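Local atomic coordinates of PelD (Pseudomonas aeruginosa, PDB entry 4EU0), a protein that binds cyclic-di-GMP as an effector in pellicle formation, the crystallised part holding the GAF and GGDEF-type domains of a probable membrane protein. Residues Leu218-Leu228 with Leu285-Gln295. Numbering follows the deposited sequence.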
loop_
_atom_site.group_PDB
_atom_site.type_symbol
_atom_site.label_atom_id
_atom_site.label_comp_id
_atom_site.label_asym_id
_atom_site.label_seq_id
_atom_site.Cartn_x
_atom_site.Cartn_y
_atom_site.Cartn_z
ATOM N N LEU A 218 -8.337 -9.030 -16.578
ATOM C CA LEU A 218 -9.777 -8.874 -16.770
ATOM C C LEU A 218 -10.164 -8.982 -18.234
ATOM O O LEU A 218 -9.312 -8.924 -19.119
ATOM C CB LEU A 218 -10.233 -7.506 -16.232
ATOM C CG LEU A 218 -9.989 -7.185 -14.753
ATOM C CD1 LEU A 218 -10.305 -5.736 -14.480
ATOM C CD2 LEU A 218 -10.803 -8.097 -13.851
ATOM N N ARG A 219 -11.461 -9.160 -18.474
ATOM C CA ARG A 219 -12.030 -9.022 -19.806
ATOM C C ARG A 219 -13.006 -7.856 -19.767
ATOM O O ARG A 219 -13.865 -7.807 -18.895
ATOM C CB ARG A 219 -12.756 -10.307 -20.221
ATOM C CG ARG A 219 -11.831 -11.498 -20.444
ATOM C CD ARG A 219 -11.230 -11.464 -21.848
ATOM N NE ARG A 219 -10.410 -12.642 -22.134
ATOM C CZ ARG A 219 -10.103 -13.060 -23.358
ATOM N NH1 ARG A 219 -10.560 -12.410 -24.423
ATOM N NH2 ARG A 219 -9.344 -14.139 -23.520
ATOM N N ASN A 220 -12.879 -6.914 -20.695
ATOM C CA ASN A 220 -13.810 -5.781 -20.715
ATOM C C ASN A 220 -15.124 -6.079 -21.450
ATOM O O ASN A 220 -15.347 -7.205 -21.906
ATOM C CB ASN A 220 -13.131 -4.491 -21.214
ATOM C CG ASN A 220 -12.877 -4.470 -22.719
ATOM O OD1 ASN A 220 -13.296 -5.358 -23.472
ATOM N ND2 ASN A 220 -12.176 -3.434 -23.165
ATOM N N ASP A 221 -15.985 -5.069 -21.557
ATOM C CA ASP A 221 -17.313 -5.241 -22.148
ATOM C C ASP A 221 -17.296 -5.512 -23.659
ATOM O O ASP A 221 -18.321 -5.880 -24.236
ATOM C CB ASP A 221 -18.210 -4.038 -21.816
ATOM C CG ASP A 221 -17.720 -2.740 -22.444
ATOM O OD1 ASP A 221 -16.577 -2.689 -22.951
ATOM O OD2 ASP A 221 -18.500 -1.763 -22.437
ATOM N N GLU A 222 -16.140 -5.327 -24.292
ATOM C CA GLU A 222 -15.966 -5.665 -25.706
ATOM C C GLU A 222 -15.339 -7.059 -25.858
ATOM O O GLU A 222 -15.074 -7.515 -26.974
ATOM C CB GLU A 222 -15.113 -4.607 -26.415
ATOM C CG GLU A 222 -15.700 -3.186 -26.391
ATOM C CD GLU A 222 -16.842 -2.985 -27.366
ATOM O OE1 GLU A 222 -16.577 -2.843 -28.580
ATOM O OE2 GLU A 222 -18.010 -2.944 -26.918
ATOM N N GLY A 223 -15.106 -7.722 -24.726
ATOM C CA GLY A 223 -14.555 -9.078 -24.701
ATOM C C GLY A 223 -13.041 -9.157 -24.803
ATOM O O GLY A 223 -12.480 -10.244 -24.986
ATOM N N ARG A 224 -12.377 -8.010 -24.674
ATOM C CA ARG A 224 -10.929 -7.943 -24.832
ATOM C C ARG A 224 -10.214 -8.108 -23.513
ATOM O O ARG A 224 -10.729 -7.711 -22.458
ATOM C CB ARG A 224 -10.516 -6.626 -25.483
ATOM C CG ARG A 224 -11.015 -6.482 -26.903
ATOM C CD ARG A 224 -10.228 -5.435 -27.624
ATOM N NE ARG A 224 -10.811 -4.112 -27.478
ATOM C CZ ARG A 224 -11.240 -3.364 -28.489
ATOM N NH1 ARG A 224 -11.154 -3.801 -29.739
ATOM N NH2 ARG A 224 -11.755 -2.169 -28.244
ATOM N N ARG A 225 -9.023 -8.694 -23.576
ATOM C CA ARG A 225 -8.158 -8.789 -22.407
ATOM C C ARG A 225 -7.740 -7.385 -22.002
ATOM O O ARG A 225 -7.327 -6.578 -22.840
ATOM C CB ARG A 225 -6.910 -9.613 -22.726
ATOM C CG ARG A 225 -7.172 -11.040 -23.157
ATOM C CD ARG A 225 -5.863 -11.694 -23.618
ATOM N NE ARG A 225 -6.040 -13.107 -23.972
ATOM C CZ ARG A 225 -5.990 -14.113 -23.104
ATOM N NH1 ARG A 225 -5.778 -13.883 -21.813
ATOM N NH2 ARG A 225 -6.159 -15.365 -23.523
ATOM N N VAL A 226 -7.862 -7.093 -20.713
ATOM C CA VAL A 226 -7.327 -5.858 -20.154
ATOM C C VAL A 226 -6.489 -6.266 -18.962
ATOM O O VAL A 226 -6.986 -6.972 -18.077
ATOM C CB VAL A 226 -8.435 -4.897 -19.668
ATOM C CG1 VAL A 226 -7.827 -3.722 -18.896
ATOM C CG2 VAL A 226 -9.299 -4.404 -20.834
ATOM N N LEU A 227 -5.223 -5.851 -18.962
ATOM C CA LEU A 227 -4.376 -6.032 -17.797
ATOM C C LEU A 227 -4.190 -4.701 -17.094
ATOM O O LEU A 227 -3.602 -3.767 -17.647
ATOM C CB LEU A 227 -3.028 -6.634 -18.170
ATOM C CG LEU A 227 -2.177 -6.946 -16.930
ATOM C CD1 LEU A 227 -2.700 -8.181 -16.180
ATOM C CD2 LEU A 227 -0.771 -7.178 -17.333
ATOM N N LEU A 228 -4.715 -4.619 -15.876
ATOM C CA LEU A 228 -4.539 -3.442 -15.045
ATOM C C LEU A 228 -3.277 -3.618 -14.229
ATOM O O LEU A 228 -3.038 -4.690 -13.663
ATOM C CB LEU A 228 -5.714 -3.334 -14.088
ATOM C CG LEU A 228 -6.338 -2.014 -13.680
ATOM C CD1 LEU A 228 -6.278 -0.931 -14.767
ATOM C CD2 LEU A 228 -7.783 -2.363 -13.271
ATOM N N LEU A 285 -11.842 3.722 -15.424
ATOM C CA LEU A 285 -12.012 2.266 -15.387
ATOM C C LEU A 285 -13.323 1.773 -15.993
ATOM O O LEU A 285 -13.315 0.778 -16.711
ATOM C CB LEU A 285 -11.838 1.720 -13.964
ATOM C CG LEU A 285 -10.445 1.853 -13.340
ATOM C CD1 LEU A 285 -10.488 1.417 -11.873
ATOM C CD2 LEU A 285 -9.381 1.063 -14.106
ATOM N N PHE A 286 -14.439 2.466 -15.721
ATOM C CA PHE A 286 -15.769 1.967 -16.108
ATOM C C PHE A 286 -16.287 2.432 -17.467
ATOM O O PHE A 286 -17.258 1.866 -18.000
ATOM C CB PHE A 286 -16.822 2.281 -15.031
ATOM C CG PHE A 286 -16.543 1.651 -13.695
ATOM C CD1 PHE A 286 -15.720 0.532 -13.586
ATOM C CD2 PHE A 286 -17.121 2.172 -12.545
ATOM C CE1 PHE A 286 -15.464 -0.042 -12.350
ATOM C CE2 PHE A 286 -16.878 1.598 -11.300
ATOM C CZ PHE A 286 -16.049 0.486 -11.206
ATOM N N ASN A 287 -15.687 3.492 -18.000
ATOM C CA ASN A 287 -16.036 3.978 -19.326
ATOM C C ASN A 287 -14.901 3.700 -20.307
ATOM O O ASN A 287 -15.077 2.962 -21.280
ATOM C CB ASN A 287 -16.394 5.468 -19.285
ATOM C CG ASN A 287 -16.676 6.045 -20.665
ATOM O OD1 ASN A 287 -15.777 6.169 -21.494
ATOM N ND2 ASN A 287 -17.925 6.416 -20.907
ATOM N N GLU A 288 -13.733 4.278 -20.039
ATOM C CA GLU A 288 -12.604 4.174 -20.960
ATOM C C GLU A 288 -12.095 2.744 -21.130
ATOM O O GLU A 288 -11.864 2.303 -22.258
ATOM C CB GLU A 288 -11.461 5.095 -20.540
ATOM C CG GLU A 288 -11.828 6.571 -20.500
ATOM C CD GLU A 288 -10.636 7.449 -20.213
ATOM O OE1 GLU A 288 -10.556 7.993 -19.090
ATOM O OE2 GLU A 288 -9.765 7.583 -21.102
ATOM N N CYS A 289 -11.932 2.025 -20.018
ATOM C CA CYS A 289 -11.428 0.650 -20.056
ATOM C C CYS A 289 -12.539 -0.380 -20.234
ATOM O O CYS A 289 -12.261 -1.554 -20.478
ATOM C CB CYS A 289 -10.610 0.321 -18.803
ATOM S SG CYS A 289 -9.132 1.326 -18.592
ATOM N N GLY A 290 -13.790 0.061 -20.099
ATOM C CA GLY A 290 -14.952 -0.794 -20.325
ATOM C C GLY A 290 -15.155 -1.837 -19.247
ATOM O O GLY A 290 -15.661 -2.928 -19.520
ATOM N N LEU A 291 -14.757 -1.499 -18.023
ATOM C CA LEU A 291 -14.868 -2.412 -16.892
ATOM C C LEU A 291 -16.093 -2.055 -16.057
ATOM O O LEU A 291 -16.820 -1.108 -16.379
ATOM C CB LEU A 291 -13.589 -2.379 -16.040
ATOM C CG LEU A 291 -12.236 -2.583 -16.746
ATOM C CD1 LEU A 291 -11.071 -2.355 -15.792
ATOM C CD2 LEU A 291 -12.138 -3.972 -17.385
ATOM N N ASN A 292 -16.336 -2.828 -15.002
ATOM C CA ASN A 292 -17.484 -2.581 -14.120
ATOM C C ASN A 292 -17.151 -2.773 -12.643
ATOM O O ASN A 292 -16.087 -3.286 -12.301
ATOM C CB ASN A 292 -18.710 -3.411 -14.535
ATOM C CG ASN A 292 -18.463 -4.910 -14.475
ATOM O OD1 ASN A 292 -18.013 -5.444 -13.459
ATOM N ND2 ASN A 292 -18.768 -5.599 -15.569
ATOM N N ASP A 293 -18.075 -2.363 -11.775
ATOM C CA ASP A 293 -17.868 -2.403 -10.326
ATOM C C ASP A 293 -17.775 -3.815 -9.740
ATOM O O ASP A 293 -17.408 -3.982 -8.575
ATOM C CB ASP A 293 -18.955 -1.585 -9.608
ATOM C CG ASP A 293 -20.364 -2.090 -9.892
ATOM O OD1 ASP A 293 -20.618 -2.629 -10.992
ATOM O OD2 ASP A 293 -21.229 -1.926 -9.013
ATOM N N GLN A 294 -18.102 -4.824 -10.547
ATOM C CA GLN A 294 -17.957 -6.216 -10.124
ATOM C C GLN A 294 -16.521 -6.697 -10.319
ATOM O O GLN A 294 -16.091 -7.664 -9.682
ATOM C CB GLN A 294 -18.938 -7.129 -10.871
ATOM C CG GLN A 294 -20.411 -6.690 -10.818
ATOM C CD GLN A 294 -20.990 -6.597 -9.404
ATOM O OE1 GLN A 294 -20.558 -7.298 -8.482
ATOM N NE2 GLN A 294 -21.987 -5.732 -9.236
ATOM N N GLN A 295 -15.789 -6.002 -11.189
ATOM C CA GLN A 295 -14.409 -6.344 -11.539
ATOM C C GLN A 295 -13.377 -5.569 -10.722
ATOM O O GLN A 295 -12.361 -6.130 -10.296
ATOM C CB GLN A 295 -14.169 -6.094 -13.031
ATOM C CG GLN A 295 -14.882 -7.063 -13.947
ATOM C CD GLN A 295 -14.788 -6.660 -15.404
ATOM O OE1 GLN A 295 -15.175 -5.552 -15.785
ATOM N NE2 GLN A 295 -14.287 -7.566 -16.232
HETATM O O HOH W 1 -13.063 -10.031 -16.162
#
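The backbones of Asn220 and Gly290 come closest, CA to CA 5.1 Å, where the beta hairpin of strands 214-219 and 225-231 meets the chain leaving helix 280-288 in the GGDEF-type domain. Gly290, with positive phi, turns the chain out of the helix, and its O accepts from Asp221 N at 3.0 Å.

Asn220 joins the hairpin turn to this exit. Its CG sits between the backbone N and the carbonyl carbon (chi1 74°), and ND2 donates to Cys289 O at 3.3 Å, from above that carbonyl plane. On the other branch, OD1 accepts from Glu222 N and Arg224 N, which come from opposite faces of its plane. The first bond makes an Asx turn. Both amide ends are therefore engaged, which should fix the rotation of the group inside the type I turn 220-223.

Leucines from both segments pack together beside the hairpin turn. Leu218 and Leu291 cross at about a right angle, with their CD1 atoms 3.7 Å apart. Leu291 CD2 lies against Asn220 CB. Farther along strand 225-231, Leu228 CD1 meets Leu285 CD2 at 3.7 Å, and Leu228 also packs on Leu187 and Ala189 of the neighbouring strand. The side chain of Leu228 is about 14 Å from the bound C2E (cyclic-di-GMP), so this contact joins the hairpin to the C-terminal chain outside the ligand pocket.

Gln295 closes the other end. Its CB rests on Leu218 CD2, and OE1 accepts from Asn292 N within the carbonyl plane. NE2 donates to Arg219 O at 2.7 Å and also to a water, 2.8 Å from NE2, that accepts from Arg219 N.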